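Local coordinates for inactivation-no-after-potential D protein (Drosophila melanogaster, PDB 2QKT) that probably serves as a scaffold in fly visual signalling, its fifth PDZ domain being of the kind that binds peptide segments of partner proteins, at residues A[49-54]-A[80-85]. Sequence-based numbering, arbitrary orientation.
Sequences IITKFN and EVTRPK
A classic beta bulge shifts the register by one: Thr51 and Lys52 both face Glu80, with Thr51 N giving a hydrogen bond to Glu80 O (2.8 Å) and Glu80 N one to Lys52 O (3.0 Å). Beyond it the antiparallel ladder is regular, Ile49 and Thr82 exchanging two backbone bonds and Ile50 facing Val81 as a non-hydrogen-bonded pair. Thr51, its psi of -19° marking the bulge, has OG1 set between its own N and carbonyl carbon (chi1 56°) and hydrogen-bonded to two waters at 2.6 Å each. One water continues to Thr82 OG1; the other donates to Glu80 OE1 (2.8 Å), tying three side chains across the strands. Thr51 CG2 meets Thr82 OG1 at 3.8 Å, the two side chains crossing at about a right angle. Lys52 and Glu80 run side by side, Lys52 CD lying 3.6 Å from Glu80 OE2, while Lys52 NZ stays 4.6 Å from Glu80 OE2, beyond a salt bridge. An alanine in place of Glu80 would probably leave the second water without its carboxylate acceptor and the lysine stem without its flanking chain. On the other face, Ile50 reaches Leu20 of strand 18-23 and Val81 Phe4 of strand 2-9. Ile50 also shares backbone hydrogen bonding with Cys27, disulfide-linked to Cys66, placing strand 49-53 between 26-32 and 76-83 within the PDZ antiparallel sheet. Backbone bonds thus fix the register, while around Glu80 and the two threonines water links the strands, the Lys52-Glu80 charges probably adding only weak attraction.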
loop_
_atom_site.group_PDB
_atom_site.type_symbol
_atom_site.label_atom_id
_atom_site.label_comp_id
_atom_site.label_asym_id
_atom_site.label_seq_id
_atom_site.Cartn_x
_atom_site.Cartn_y
_atom_site.Cartn_z
ATOM N N ILE A 49 -7.410 15.636 4.592
ATOM C CA ILE A 49 -7.766 14.283 4.992
ATOM C C ILE A 49 -9.247 14.027 4.757
ATOM O O ILE A 49 -10.098 14.744 5.284
ATOM C CB ILE A 49 -7.491 14.063 6.490
ATOM C CG1 ILE A 49 -6.067 14.515 6.835
ATOM C CG2 ILE A 49 -7.699 12.588 6.836
ATOM C CD1 ILE A 49 -5.765 14.497 8.329
ATOM N N ILE A 50 -9.547 13.017 3.956
ATOM C CA ILE A 50 -10.927 12.643 3.688
ATOM C C ILE A 50 -11.313 11.763 4.876
ATOM O O ILE A 50 -10.731 10.694 5.063
ATOM C CB ILE A 50 -11.042 11.814 2.404
ATOM C CG1 ILE A 50 -10.563 12.637 1.209
ATOM C CG2 ILE A 50 -12.486 11.368 2.211
ATOM C CD1 ILE A 50 -10.574 11.879 -0.093
ATOM N N THR A 51 -12.279 12.211 5.674
ATOM C CA THR A 51 -12.704 11.457 6.855
ATOM C C THR A 51 -13.953 10.611 6.651
ATOM O O THR A 51 -14.224 9.696 7.423
ATOM C CB THR A 51 -12.953 12.397 8.034
ATOM O OG1 THR A 51 -13.922 13.384 7.651
ATOM C CG2 THR A 51 -11.664 13.088 8.441
ATOM N N LYS A 52 -14.725 10.931 5.625
ATOM C CA LYS A 52 -15.925 10.167 5.330
ATOM C C LYS A 52 -16.144 10.226 3.828
ATOM O O LYS A 52 -15.972 11.281 3.199
ATOM C CB LYS A 52 -17.165 10.731 6.059
ATOM C CG LYS A 52 -18.419 9.873 5.813
ATOM C CD LYS A 52 -19.728 10.510 6.269
ATOM C CE LYS A 52 -19.927 10.477 7.763
ATOM N NZ LYS A 52 -21.227 9.786 8.023
ATOM N N PHE A 53 -16.524 9.094 3.256
ATOM C CA PHE A 53 -16.763 9.007 1.828
ATOM C C PHE A 53 -18.098 8.306 1.592
ATOM O O PHE A 53 -18.301 7.186 2.060
ATOM C CB PHE A 53 -15.642 8.207 1.159
ATOM C CG PHE A 53 -15.693 8.234 -0.337
ATOM C CD1 PHE A 53 -15.391 9.408 -1.022
ATOM C CD2 PHE A 53 -16.106 7.115 -1.057
ATOM C CE1 PHE A 53 -15.500 9.474 -2.407
ATOM C CE2 PHE A 53 -16.221 7.165 -2.448
ATOM C CZ PHE A 53 -15.919 8.352 -3.127
ATOM N N ASN A 54 -18.993 8.968 0.853
ATOM C CA ASN A 54 -20.321 8.434 0.556
ATOM C C ASN A 54 -21.012 7.754 1.731
ATOM O O ASN A 54 -21.544 6.650 1.608
ATOM C CB ASN A 54 -20.276 7.475 -0.637
ATOM C CG ASN A 54 -20.104 8.196 -1.952
ATOM O OD1 ASN A 54 -20.251 9.420 -2.025
ATOM N ND2 ASN A 54 -19.820 7.443 -3.011
ATOM N N GLU A 80 -16.273 14.284 3.283
ATOM C CA GLU A 80 -16.130 15.161 4.433
ATOM C C GLU A 80 -14.610 15.252 4.596
ATOM O O GLU A 80 -13.910 14.231 4.606
ATOM C CB GLU A 80 -16.832 14.575 5.668
ATOM C CG GLU A 80 -18.341 14.871 5.638
ATOM C CD GLU A 80 -19.097 14.289 6.809
ATOM O OE1 GLU A 80 -18.494 14.099 7.884
ATOM O OE2 GLU A 80 -20.312 14.055 6.666
ATOM N N VAL A 81 -14.105 16.476 4.701
ATOM C CA VAL A 81 -12.669 16.704 4.769
ATOM C C VAL A 81 -12.175 17.557 5.932
ATOM O O VAL A 81 -12.849 18.486 6.371
ATOM C CB VAL A 81 -12.198 17.363 3.439
ATOM C CG1 VAL A 81 -10.686 17.569 3.439
ATOM C CG2 VAL A 81 -12.629 16.495 2.256
ATOM N N THR A 82 -10.991 17.213 6.432
ATOM C CA THR A 82 -10.347 17.957 7.502
ATOM C C THR A 82 -9.022 18.472 6.964
ATOM O O THR A 82 -8.263 17.725 6.332
ATOM C CB THR A 82 -10.070 17.085 8.742
ATOM O OG1 THR A 82 -11.304 16.793 9.412
ATOM C CG2 THR A 82 -9.122 17.801 9.693
ATOM N N ARG A 83 -8.752 19.750 7.212
ATOM C CA ARG A 83 -7.525 20.381 6.761
ATOM C C ARG A 83 -6.667 20.940 7.894
ATOM O O ARG A 83 -7.066 21.869 8.584
ATOM C CB ARG A 83 -7.851 21.517 5.788
ATOM C CG ARG A 83 -6.614 22.242 5.291
ATOM C CD ARG A 83 -6.679 22.455 3.783
ATOM N NE ARG A 83 -7.445 23.620 3.375
ATOM C CZ ARG A 83 -7.876 23.830 2.135
ATOM N NH1 ARG A 83 -7.628 22.941 1.177
ATOM N NH2 ARG A 83 -8.519 24.948 1.847
ATOM N N PRO A 84 -5.482 20.354 8.117
ATOM C CA PRO A 84 -4.549 20.793 9.161
ATOM C C PRO A 84 -4.048 22.213 8.853
ATOM O O PRO A 84 -4.266 22.720 7.756
ATOM C CB PRO A 84 -3.447 19.737 9.084
ATOM C CG PRO A 84 -4.234 18.504 8.601
ATOM C CD PRO A 84 -4.948 19.157 7.451
ATOM N N LYS A 85 -3.372 22.846 9.807
ATOM C CA LYS A 85 -2.914 24.221 9.608
ATOM C C LYS A 85 -1.418 24.455 9.440
ATOM O O LYS A 85 -0.635 23.940 10.265
ATOM C CB LYS A 85 -3.430 25.064 10.766
ATOM C CG LYS A 85 -3.104 24.454 12.119
ATOM C CD LYS A 85 -3.837 25.160 13.237
ATOM C CE LYS A 85 -3.722 24.382 14.539
ATOM N NZ LYS A 85 -4.573 24.961 15.613
HETATM O O HOH W 1 -13.678 15.893 8.231
HETATM O O HOH W 2 -16.168 12.960 8.974
#